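Local coordinates for protein minor fimbrium subunit Mfa5 (Porphyromonas gingivalis ATCC 33277, PDB 6TO1) that serves as an accessory subunit of the minor fimbriae, adhesive pili that mediate biofilm formation and attachment to host cells and other oral bacteria, at residues D264-G269 and G323-E328; Q268-I271 and N276-S279; D431-L436 and N440-Y445. All blocks are in the same frame, centred on the assembly; numbering follows the deposited sequence.

Interaction 1: D264-G269 and G323-E328; sequences DLVIQG and GALVYE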
ATOM      1  N   ASP A 264      42.316 -22.359  -8.061  1.00 19.34           N
ATOM      2  CA  ASP A 264      42.903 -23.682  -7.957  1.00 20.08           C
ATOM      3  C   ASP A 264      42.415 -24.570  -9.084  1.00 18.37           C
ATOM      4  O   ASP A 264      43.175 -25.371  -9.622  1.00 17.79           O
ATOM      5  CB  ASP A 264      42.569 -24.291  -6.590  1.00 20.62           C
ATOM      6  CG  ASP A 264      43.121 -23.467  -5.420  1.00 20.91           C
ATOM      7  OD1 ASP A 264      42.827 -22.260  -5.357  1.00 18.75           O
ATOM      8  OD2 ASP A 264      43.870 -24.036  -4.565  1.00 23.46           O
ATOM      9  N   LEU A 265      41.144 -24.434  -9.459  1.00 18.13           N
ATOM     10  CA  LEU A 265      40.590 -25.251 -10.525  1.00 15.31           C
ATOM     11  C   LEU A 265      41.252 -24.965 -11.860  1.00 16.18           C
ATOM     12  O   LEU A 265      41.519 -25.890 -12.636  1.00 19.76           O
ATOM     13  CB  LEU A 265      39.085 -25.009 -10.642  1.00 18.11           C
ATOM     14  CG  LEU A 265      38.236 -25.648  -9.550  1.00 16.50           C
ATOM     15  CD1 LEU A 265      36.803 -25.091  -9.629  1.00 19.57           C
ATOM     16  CD2 LEU A 265      38.264 -27.164  -9.686  1.00 17.34           C
ATOM     17  N   VAL A 266      41.462 -23.689 -12.185  1.00 18.76           N
ATOM     18  CA  VAL A 266      42.017 -23.395 -13.489  1.00 15.90           C
ATOM     19  C   VAL A 266      43.478 -23.793 -13.539  1.00 19.73           C
ATOM     20  O   VAL A 266      43.976 -24.217 -14.590  1.00 19.31           O
ATOM     21  CB  VAL A 266      41.814 -21.915 -13.868  1.00 16.70           C
ATOM     22  CG1 VAL A 266      42.781 -20.975 -13.188  1.00 14.60           C
ATOM     23  CG2 VAL A 266      41.946 -21.762 -15.353  1.00 17.66           C
ATOM     24  N   ILE A 267      44.192 -23.677 -12.422  1.00 15.08           N
ATOM     25  CA  ILE A 267      45.596 -24.072 -12.409  1.00 16.84           C
ATOM     26  C   ILE A 267      45.709 -25.579 -12.572  1.00 17.53           C
ATOM     27  O   ILE A 267      46.435 -26.072 -13.437  1.00 19.33           O
ATOM     28  CB  ILE A 267      46.288 -23.577 -11.127  1.00 19.26           C
ATOM     29  CG1 ILE A 267      46.440 -22.058 -11.188  1.00 17.76           C
ATOM     30  CG2 ILE A 267      47.664 -24.247 -10.949  1.00 19.33           C
ATOM     31  CD1 ILE A 267      46.916 -21.410  -9.874  1.00 22.03           C
ATOM     32  N   GLN A 268      44.964 -26.337 -11.759  1.00 19.96           N
ATOM     33  CA  GLN A 268      44.985 -27.786 -11.904  1.00 19.21           C
ATOM     34  C   GLN A 268      44.518 -28.193 -13.288  1.00 20.82           C
ATOM     35  O   GLN A 268      45.061 -29.127 -13.878  1.00 19.70           O
ATOM     36  CB  GLN A 268      44.111 -28.464 -10.849  1.00 17.89           C
ATOM     37  CG  GLN A 268      44.183 -29.979 -10.884  1.00 22.57           C
ATOM     38  CD  GLN A 268      45.540 -30.502 -10.421  1.00 22.96           C
ATOM     39  OE1 GLN A 268      45.870 -30.423  -9.249  1.00 22.75           O
ATOM     40  NE2 GLN A 268      46.332 -31.008 -11.352  1.00 24.89           N
ATOM     41  N   GLY A 269      43.496 -27.514 -13.817  1.00 21.74           N
ATOM     42  CA  GLY A 269      42.985 -27.894 -15.123  1.00 19.69           C
ATOM     43  C   GLY A 269      44.020 -27.688 -16.202  1.00 20.48           C
ATOM     44  O   GLY A 269      44.197 -28.529 -17.088  1.00 21.31           O
ATOM     45  N   GLY A 323      42.089 -17.157 -24.259  1.00 18.33           N
ATOM     46  CA  GLY A 323      41.909 -18.460 -23.649  1.00 17.26           C
ATOM     47  C   GLY A 323      41.450 -18.341 -22.202  1.00 17.81           C
ATOM     48  O   GLY A 323      41.386 -17.258 -21.632  1.00 20.33           O
ATOM     49  N   ALA A 324      41.128 -19.504 -21.619  1.00 18.17           N
ATOM     50  CA  ALA A 324      40.807 -19.573 -20.190  1.00 14.94           C
ATOM     51  C   ALA A 324      41.939 -19.022 -19.344  1.00 17.69           C
ATOM     52  O   ALA A 324      41.694 -18.440 -18.277  1.00 18.83           O
ATOM     53  CB  ALA A 324      40.508 -21.014 -19.792  1.00 19.24           C
ATOM     54  N   LEU A 325      43.179 -19.175 -19.813  1.00 18.68           N
ATOM     55  CA  LEU A 325      44.344 -18.508 -19.245  1.00 18.45           C
ATOM     56  C   LEU A 325      45.095 -17.846 -20.390  1.00 17.38           C
ATOM     57  O   LEU A 325      45.276 -18.459 -21.454  1.00 19.43           O
ATOM     58  CB  LEU A 325      45.260 -19.473 -18.515  1.00 17.91           C
ATOM     59  CG  LEU A 325      44.734 -20.053 -17.200  1.00 17.46           C
ATOM     60  CD1 LEU A 325      45.770 -21.059 -16.702  1.00 22.58           C
ATOM     61  CD2 LEU A 325      44.424 -18.983 -16.187  1.00 16.98           C
ATOM     62  N   VAL A 326      45.522 -16.600 -20.189  1.00 17.12           N
ATOM     63  CA  VAL A 326      46.293 -15.874 -21.195  1.00 16.24           C
ATOM     64  C   VAL A 326      47.673 -15.573 -20.621  1.00 18.76           C
ATOM     65  O   VAL A 326      47.831 -14.773 -19.688  1.00 18.66           O
ATOM     66  CB  VAL A 326      45.595 -14.597 -21.654  1.00 17.91           C
ATOM     67  CG1 VAL A 326      46.381 -13.966 -22.854  1.00 17.62           C
ATOM     68  CG2 VAL A 326      44.182 -14.875 -22.091  1.00 18.99           C
ATOM     69  N   TYR A 327      48.680 -16.206 -21.196  1.00 20.57           N
ATOM     70  CA  TYR A 327      50.055 -16.039 -20.757  1.00 16.81           C
ATOM     71  C   TYR A 327      50.505 -14.591 -20.876  1.00 17.40           C
ATOM     72  O   TYR A 327      50.217 -13.921 -21.868  1.00 19.76           O
ATOM     73  CB  TYR A 327      50.929 -16.962 -21.619  1.00 19.18           C
ATOM     74  CG  TYR A 327      52.394 -16.938 -21.335  1.00 17.85           C
ATOM     75  CD1 TYR A 327      52.877 -17.068 -20.048  1.00 19.46           C
ATOM     76  CD2 TYR A 327      53.312 -16.814 -22.387  1.00 22.31           C
ATOM     77  CE1 TYR A 327      54.252 -17.043 -19.801  1.00 25.78           C
ATOM     78  CE2 TYR A 327      54.665 -16.796 -22.152  1.00 26.18           C
ATOM     79  CZ  TYR A 327      55.127 -16.916 -20.859  1.00 28.49           C
ATOM     80  OH  TYR A 327      56.481 -16.902 -20.650  1.00 30.92           O
ATOM     81  N   GLU A 328      51.191 -14.106 -19.835  1.00 18.64           N
ATOM     82  CA  GLU A 328      51.774 -12.765 -19.771  1.00 19.61           C
ATOM     83  C   GLU A 328      53.295 -12.934 -19.855  1.00 19.45           C
ATOM     84  O   GLU A 328      53.956 -13.212 -18.841  1.00 20.02           O
ATOM     85  CB  GLU A 328      51.366 -12.053 -18.476  1.00 22.71           C
ATOM     86  CG  GLU A 328      52.024 -10.697 -18.246  1.00 19.70           C
ATOM     87  CD  GLU A 328      52.011  -9.803 -19.474  1.00 26.65           C
ATOM     88  OE1 GLU A 328      51.047  -9.018 -19.657  1.00 23.80           O
ATOM     89  OE2 GLU A 328      52.971  -9.893 -20.271  1.00 23.43           O
TER

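Interaction 2: Q268-I271 and N276-S279; sequences QGAI and NYVS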
ATOM      1  N   GLN A 268      44.964 -26.337 -11.759  1.00 19.96           N
ATOM      2  CA  GLN A 268      44.985 -27.786 -11.904  1.00 19.21           C
ATOM      3  C   GLN A 268      44.518 -28.193 -13.288  1.00 20.82           C
ATOM      4  O   GLN A 268      45.061 -29.127 -13.878  1.00 19.70           O
ATOM      5  CB  GLN A 268      44.111 -28.464 -10.849  1.00 17.89           C
ATOM      6  CG  GLN A 268      44.183 -29.979 -10.884  1.00 22.57           C
ATOM      7  CD  GLN A 268      45.540 -30.502 -10.421  1.00 22.96           C
ATOM      8  OE1 GLN A 268      45.870 -30.423  -9.249  1.00 22.75           O
ATOM      9  NE2 GLN A 268      46.332 -31.008 -11.352  1.00 24.89           N
ATOM     10  N   GLY A 269      43.496 -27.514 -13.817  1.00 21.74           N
ATOM     11  CA  GLY A 269      42.985 -27.894 -15.123  1.00 19.69           C
ATOM     12  C   GLY A 269      44.020 -27.688 -16.202  1.00 20.48           C
ATOM     13  O   GLY A 269      44.197 -28.529 -17.088  1.00 21.31           O
ATOM     14  N   ALA A 270      44.752 -26.577 -16.116  1.00 20.18           N
ATOM     15  CA  ALA A 270      45.765 -26.278 -17.111  1.00 18.31           C
ATOM     16  C   ALA A 270      46.991 -27.156 -16.950  1.00 25.27           C
ATOM     17  O   ALA A 270      47.717 -27.357 -17.921  1.00 21.32           O
ATOM     18  CB  ALA A 270      46.169 -24.796 -17.022  1.00 21.51           C
ATOM     19  N   ILE A 271      47.256 -27.659 -15.741  1.00 21.55           N
ATOM     20  CA  ILE A 271      48.283 -28.680 -15.584  1.00 21.70           C
ATOM     21  C   ILE A 271      47.853 -29.963 -16.293  1.00 21.97           C
ATOM     22  O   ILE A 271      48.642 -30.568 -17.021  1.00 26.95           O
ATOM     23  CB  ILE A 271      48.595 -28.928 -14.090  1.00 21.83           C
ATOM     24  CG1 ILE A 271      49.340 -27.726 -13.481  1.00 21.16           C
ATOM     25  CG2 ILE A 271      49.385 -30.248 -13.894  1.00 22.54           C
ATOM     26  CD1 ILE A 271      49.330 -27.707 -11.945  1.00 24.36           C
ATOM     27  N   ASN A 276      44.195 -27.097 -23.745  1.00 24.16           N
ATOM     28  CA  ASN A 276      42.801 -26.684 -23.692  1.00 25.37           C
ATOM     29  C   ASN A 276      42.642 -25.329 -22.993  1.00 26.80           C
ATOM     30  O   ASN A 276      41.662 -24.610 -23.242  1.00 23.34           O
ATOM     31  CB  ASN A 276      41.963 -27.715 -22.939  1.00 31.70           C
ATOM     32  CG  ASN A 276      41.693 -28.971 -23.752  1.00 42.83           C
ATOM     33  OD1 ASN A 276      42.069 -29.071 -24.914  1.00 39.54           O
ATOM     34  ND2 ASN A 276      41.020 -29.927 -23.139  1.00 32.82           N
ATOM     35  N   TYR A 277      43.572 -24.983 -22.102  1.00 22.87           N
ATOM     36  CA  TYR A 277      43.441 -23.821 -21.225  1.00 18.46           C
ATOM     37  C   TYR A 277      44.261 -22.627 -21.659  1.00 18.18           C
ATOM     38  O   TYR A 277      43.798 -21.494 -21.529  1.00 22.78           O
ATOM     39  CB  TYR A 277      43.876 -24.196 -19.815  1.00 15.78           C
ATOM     40  CG  TYR A 277      42.804 -24.889 -19.047  1.00 21.33           C
ATOM     41  CD1 TYR A 277      41.949 -24.166 -18.232  1.00 22.95           C
ATOM     42  CD2 TYR A 277      42.632 -26.244 -19.127  1.00 18.34           C
ATOM     43  CE1 TYR A 277      40.969 -24.778 -17.520  1.00 19.44           C
ATOM     44  CE2 TYR A 277      41.627 -26.886 -18.392  1.00 19.06           C
ATOM     45  CZ  TYR A 277      40.788 -26.140 -17.617  1.00 20.57           C
ATOM     46  OH  TYR A 277      39.773 -26.724 -16.883  1.00 24.88           O
ATOM     47  N   VAL A 278      45.490 -22.835 -22.130  1.00 19.24           N
ATOM     48  CA  VAL A 278      46.469 -21.759 -22.189  1.00 18.26           C
ATOM     49  C   VAL A 278      46.573 -21.231 -23.615  1.00 22.20           C
ATOM     50  O   VAL A 278      46.885 -21.985 -24.543  1.00 23.41           O
ATOM     51  CB  VAL A 278      47.840 -22.220 -21.681  1.00 21.10           C
ATOM     52  CG1 VAL A 278      48.808 -21.079 -21.718  1.00 22.15           C
ATOM     53  CG2 VAL A 278      47.727 -22.776 -20.281  1.00 21.29           C
ATOM     54  N   SER A 279      46.357 -19.921 -23.759  1.00 20.22           N
ATOM     55  CA  SER A 279      46.542 -19.176 -24.995  1.00 20.05           C
ATOM     56  C   SER A 279      47.713 -19.687 -25.820  1.00 21.09           C
ATOM     57  O   SER A 279      48.873 -19.519 -25.429  1.00 20.16           O
ATOM     58  CB  SER A 279      46.778 -17.700 -24.677  1.00 21.48           C
ATOM     59  OG  SER A 279      47.937 -17.549 -23.873  1.00 17.66           O
TER

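Interaction 3: D431-L436 and N440-Y445; sequences DVTHLL and NGTVHY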
ATOM      1  N   ASP A 431     -13.468   0.936  26.260  1.00 37.32           N
ATOM      2  CA  ASP A 431     -13.378   0.194  25.016  1.00 38.98           C
ATOM      3  C   ASP A 431     -14.775  -0.103  24.498  1.00 46.69           C
ATOM      4  O   ASP A 431     -15.579  -0.731  25.193  1.00 36.12           O
ATOM      5  CB  ASP A 431     -12.594  -1.089  25.251  1.00 40.73           C
ATOM      6  CG  ASP A 431     -12.675  -2.023  24.091  1.00 40.73           C
ATOM      7  OD1 ASP A 431     -12.512  -1.560  22.951  1.00 37.57           O
ATOM      8  OD2 ASP A 431     -12.914  -3.216  24.317  1.00 52.34           O
ATOM      9  N   VAL A 432     -15.071   0.363  23.287  1.00 30.36           N
ATOM     10  CA  VAL A 432     -16.373   0.139  22.680  1.00 30.21           C
ATOM     11  C   VAL A 432     -16.262  -0.701  21.416  1.00 32.08           C
ATOM     12  O   VAL A 432     -17.209  -0.767  20.630  1.00 29.38           O
ATOM     13  CB  VAL A 432     -17.103   1.469  22.403  1.00 29.65           C
ATOM     14  CG1 VAL A 432     -17.319   2.222  23.719  1.00 32.00           C
ATOM     15  CG2 VAL A 432     -16.349   2.359  21.398  1.00 26.59           C
ATOM     16  N   THR A 433     -15.113  -1.364  21.230  1.00 29.07           N
ATOM     17  CA  THR A 433     -14.882  -2.154  20.026  1.00 29.41           C
ATOM     18  C   THR A 433     -16.021  -3.127  19.760  1.00 27.83           C
ATOM     19  O   THR A 433     -16.458  -3.289  18.618  1.00 28.81           O
ATOM     20  CB  THR A 433     -13.557  -2.908  20.136  1.00 30.27           C
ATOM     21  OG1 THR A 433     -12.493  -1.988  20.402  1.00 28.21           O
ATOM     22  CG2 THR A 433     -13.267  -3.662  18.857  1.00 32.57           C
ATOM     23  N   HIS A 434     -16.535  -3.774  20.795  0.56 34.20           N
ATOM     24  CA  HIS A 434     -17.552  -4.802  20.598  0.56 33.23           C
ATOM     25  C   HIS A 434     -18.970  -4.259  20.639  0.56 34.35           C
ATOM     26  O   HIS A 434     -19.916  -5.041  20.524  0.56 38.02           O
ATOM     27  CB  HIS A 434     -17.351  -5.908  21.641  0.56 38.97           C
ATOM     28  CG  HIS A 434     -15.927  -6.355  21.736  0.56 36.12           C
ATOM     29  ND1 HIS A 434     -15.322  -7.109  20.753  0.56 44.82           N
ATOM     30  CD2 HIS A 434     -14.969  -6.096  22.655  0.56 38.48           C
ATOM     31  CE1 HIS A 434     -14.061  -7.320  21.079  0.56 37.71           C
ATOM     32  NE2 HIS A 434     -13.821  -6.717  22.229  0.56 40.27           N
ATOM     33  N   LEU A 435     -19.139  -2.945  20.747  1.00 33.43           N
ATOM     34  CA  LEU A 435     -20.442  -2.309  20.631  1.00 31.98           C
ATOM     35  C   LEU A 435     -20.644  -1.639  19.279  1.00 38.06           C
ATOM     36  O   LEU A 435     -21.753  -1.163  18.998  1.00 36.76           O
ATOM     37  CB  LEU A 435     -20.603  -1.273  21.739  1.00 34.06           C
ATOM     38  CG  LEU A 435     -20.538  -1.822  23.172  1.00 33.21           C
ATOM     39  CD1 LEU A 435     -20.628  -0.699  24.189  1.00 37.05           C
ATOM     40  CD2 LEU A 435     -21.653  -2.834  23.351  1.00 41.37           C
ATOM     41  N   LEU A 436     -19.592  -1.586  18.460  1.00 28.35           N
ATOM     42  CA  LEU A 436     -19.588  -1.055  17.104  1.00 40.62           C
ATOM     43  C   LEU A 436     -19.231  -2.165  16.120  1.00 38.44           C
ATOM     44  O   LEU A 436     -18.801  -3.253  16.502  1.00 37.71           O
ATOM     45  CB  LEU A 436     -18.562   0.077  16.960  1.00 34.82           C
ATOM     46  CG  LEU A 436     -18.957   1.451  17.467  1.00 36.57           C
ATOM     47  CD1 LEU A 436     -19.390   1.408  18.912  1.00 46.59           C
ATOM     48  CD2 LEU A 436     -17.789   2.426  17.316  1.00 43.52           C
ATOM     49  N   ASN A 440     -11.064  -3.623  11.791  1.00 25.32           N
ATOM     50  CA  ASN A 440      -9.650  -3.714  12.117  1.00 29.70           C
ATOM     51  C   ASN A 440      -9.408  -2.833  13.337  1.00 26.79           C
ATOM     52  O   ASN A 440      -9.899  -1.704  13.385  1.00 25.93           O
ATOM     53  CB  ASN A 440      -8.747  -3.209  10.976  1.00 34.82           C
ATOM     54  CG  ASN A 440      -8.861  -4.031   9.711  1.00 33.27           C
ATOM     55  OD1 ASN A 440      -9.772  -3.847   8.896  1.00 28.94           O
ATOM     56  ND2 ASN A 440      -7.902  -4.924   9.513  1.00 40.59           N
ATOM     57  N   GLY A 441      -8.623  -3.319  14.295  1.00 21.56           N
ATOM     58  CA  GLY A 441      -8.183  -2.487  15.398  1.00 26.61           C
ATOM     59  C   GLY A 441      -9.233  -2.382  16.499  1.00 26.05           C
ATOM     60  O   GLY A 441     -10.128  -3.217  16.618  1.00 27.21           O
ATOM     61  N   THR A 442      -9.108  -1.328  17.311  1.00 25.40           N
ATOM     62  CA  THR A 442      -9.940  -1.149  18.497  1.00 27.89           C
ATOM     63  C   THR A 442     -10.397   0.298  18.603  1.00 27.44           C
ATOM     64  O   THR A 442      -9.751   1.207  18.077  1.00 26.71           O
ATOM     65  CB  THR A 442      -9.169  -1.538  19.762  1.00 26.13           C
ATOM     66  OG1 THR A 442      -7.944  -0.795  19.834  1.00 27.56           O
ATOM     67  CG2 THR A 442      -8.843  -3.026  19.765  1.00 35.99           C
ATOM     68  N   VAL A 443     -11.526   0.505  19.287  1.00 25.63           N
ATOM     69  CA  VAL A 443     -12.133   1.822  19.392  1.00 23.04           C
ATOM     70  C   VAL A 443     -12.405   2.155  20.855  1.00 27.19           C
ATOM     71  O   VAL A 443     -12.971   1.343  21.593  1.00 27.63           O
ATOM     72  CB  VAL A 443     -13.432   1.919  18.574  1.00 22.47           C
ATOM     73  CG1 VAL A 443     -13.984   3.346  18.662  1.00 26.24           C
ATOM     74  CG2 VAL A 443     -13.199   1.496  17.116  1.00 30.45           C
ATOM     75  N   HIS A 444     -11.997   3.347  21.258  1.00 25.78           N
ATOM     76  CA  HIS A 444     -12.228   3.913  22.574  1.00 30.99           C
ATOM     77  C   HIS A 444     -13.222   5.064  22.457  1.00 28.79           C
ATOM     78  O   HIS A 444     -13.225   5.799  21.473  1.00 25.43           O
ATOM     79  CB  HIS A 444     -10.925   4.443  23.158  1.00 26.84           C
ATOM     80  CG  HIS A 444     -11.086   5.128  24.470  1.00 32.45           C
ATOM     81  ND1 HIS A 444     -11.085   4.441  25.668  1.00 32.32           N
ATOM     82  CD2 HIS A 444     -11.250   6.434  24.781  1.00 32.53           C
ATOM     83  CE1 HIS A 444     -11.248   5.300  26.660  1.00 31.76           C
ATOM     84  NE2 HIS A 444     -11.345   6.515  26.149  1.00 36.19           N
ATOM     85  N   TYR A 445     -14.061   5.220  23.472  1.00 25.03           N
ATOM     86  CA  TYR A 445     -15.053   6.282  23.513  1.00 23.52           C
ATOM     87  C   TYR A 445     -14.875   7.058  24.804  1.00 27.51           C
ATOM     88  O   TYR A 445     -14.727   6.457  25.877  1.00 33.80           O
ATOM     89  CB  TYR A 445     -16.467   5.717  23.428  1.00 26.08           C
ATOM     90  CG  TYR A 445     -17.541   6.778  23.307  1.00 29.08           C
ATOM     91  CD1 TYR A 445     -17.601   7.607  22.203  1.00 29.76           C
ATOM     92  CD2 TYR A 445     -18.498   6.945  24.307  1.00 41.86           C
ATOM     93  CE1 TYR A 445     -18.573   8.574  22.085  1.00 35.40           C
ATOM     94  CE2 TYR A 445     -19.475   7.913  24.198  1.00 39.25           C
ATOM     95  CZ  TYR A 445     -19.513   8.716  23.083  1.00 42.49           C
ATOM     96  OH  TYR A 445     -20.487   9.682  22.962  1.00 47.98           O
TER

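Interaction 1: D264-G269 and G323-E328
Val266, on the helix of D264-G269, and Leu325, in the loop of G323-E328 that leads into a short strand, meet through their branched ends, a compact case of a helix settled on a loop by very few side chains. The contact is apolar across the two segments. Val266 CG2 does most of the touching: it lies 3.8 Å from Leu325 CG and reaches both methyls of that leucine, while Val266 CG1 comes within 4.0 Å of Leu325 CD2. The valine thus presents a two-pronged end to the isobutyl group, and the two side chains cross obliquely. With chi1 of 78°, Val266 holds CG2 anti to its own backbone N, which carries that methyl out from the helix to the leucine branch point.

The main chains stay apart. Val266 and Ala324 are the closest pair along the main chains, their CA atoms 7.8 Å apart, and Val266 CG2 comes only to 4.4 Å from Ala324 O, a marginal approach. All three touching residues are buried, so the small interface belongs to a larger apolar core.

That core is completed by other elements. Val266 also packs on Tyr277 of helix 274-277, Leu370 of helix 369-378 and Phe339, while Leu325 rests on Val297 of strand 296-298. Both segments lie in the long connection between strands 227-234 and 357-362, neighbours in the central mixed sheet of the von Willebrand factor A-type fold. Backbone bonds join Leu325 to Tyr277 and Ser279, so helix 262-272 is packed against a chain segment that enters strand 326-327, an outermost strand of a small mixed four-stranded sheet.

Interaction 2: Q268-I271 and N276-S279
Tyr277, whose CG is anti to the carbonyl carbon (chi1 -82°) and whose ring is turned nearly perpendicular at chi2 -93°, lays its phenol against the backbone of Gly269 and Ala270. Together the segments form a tight helix-helix corner, in which the short helix 274-277 follows helix 262-272 almost at once and turns its tyrosine onto it. Ala270 N lies 3.7 Å above the ring plane, offset toward the rim, and Gly269 C is over the same face.

The aliphatic part of the contact lies nearer the tyrosine's backbone. Ala270 CB sits 3.7 Å from Tyr277 CB, and Val278, the first residue to leave helical geometry, adds its CG2 at 4.1 Å from Ala270 CB. The alanine methyl is therefore touched by both residues. Gly269 offers a bare CA to the phenol, with Tyr277 CZ and OH each 3.8 Å from Gly269 CA.

From a neighbouring loop, Pro291 packs on Ala270. The nearest approach of all is at the ring carbons, with Tyr277 CE2 3.3 Å from Gly269 O.

Interaction 3: D431-L436 and N440-Y445
Val432 and Val443 are joined by both backbone and side chain, and they show how a strand pairing can be ended by a turn that still uses the neighbouring strand. Two hydrogen bonds cross between the segments. Val432 N donates to Val443 O at 2.9 Å, with an N-H...O angle of 162° and the donor tilted somewhat out of the carbonyl plane. Next along the chain, a side chain takes over from the main chain: Val443 N donates to Thr433 OG1 at 2.9 Å, again nearly straight (167°). Thr433 OG1 is placed for this by a chi1 of -55°, which sets it beside its own backbone N.

Thr433 OG1 donates in turn to Asp431 OD1, 2.6 Å away, which accepts through its syn lone pair. Asp431 OD1 also accepts from Thr433 N, which meets it from above the carboxylate plane. One oxygen is thereby gripped twice, and the hydroxyl accepts from the strand amide N-H while donating its own hydrogen to the carboxylate, a cooperative chain that probably strengthens both bonds.

Apolar contacts line the buried side. Val432 spreads its methyls, CG2 against Val443 CG1 at 3.7 Å and CG1 against Tyr445 CB at 3.6 Å. Leu436 CD2 approaches Val443 CG1 from another direction, the two side chains crossing at about a right angle. Beyond them, Leu452 and Trp454 of strand 451-455 and Ile467 of strand 463-473 also pack on Val443.

Asp431 and His444 form an antiparallel non-hydrogen-bonded pair, with Tyr445 bonded through its backbone to Gly430. At this edge of a six-stranded antiparallel sheet, the Asp431-Thr433 bond closes an Asx turn at the point where the edge strand 430-431 ends and the chain passes into a loop.

Interactions 1 and 2 form one neighbourhood, their centres about 5 Å apart. Both start from helix 262-272 and share Gln268 and Gly269, and they meet directly through probable backbone hydrogen bonds made by Leu325. The helix, the short helix 274-277 and the loop before strand 326-327 thus pack as one unit, in the part of the chain that also carries the calcium and magnesium sites. Interaction 3 comes later in the sequence, on the opposite side of the chain's centre, about 72 and 75 Å from the other two, centre to centre. Interactions 1 and 2 belong to the von Willebrand factor A-type part, interaction 3 to a separate antiparallel beta region, consistent with an elongated adhesin of several domains.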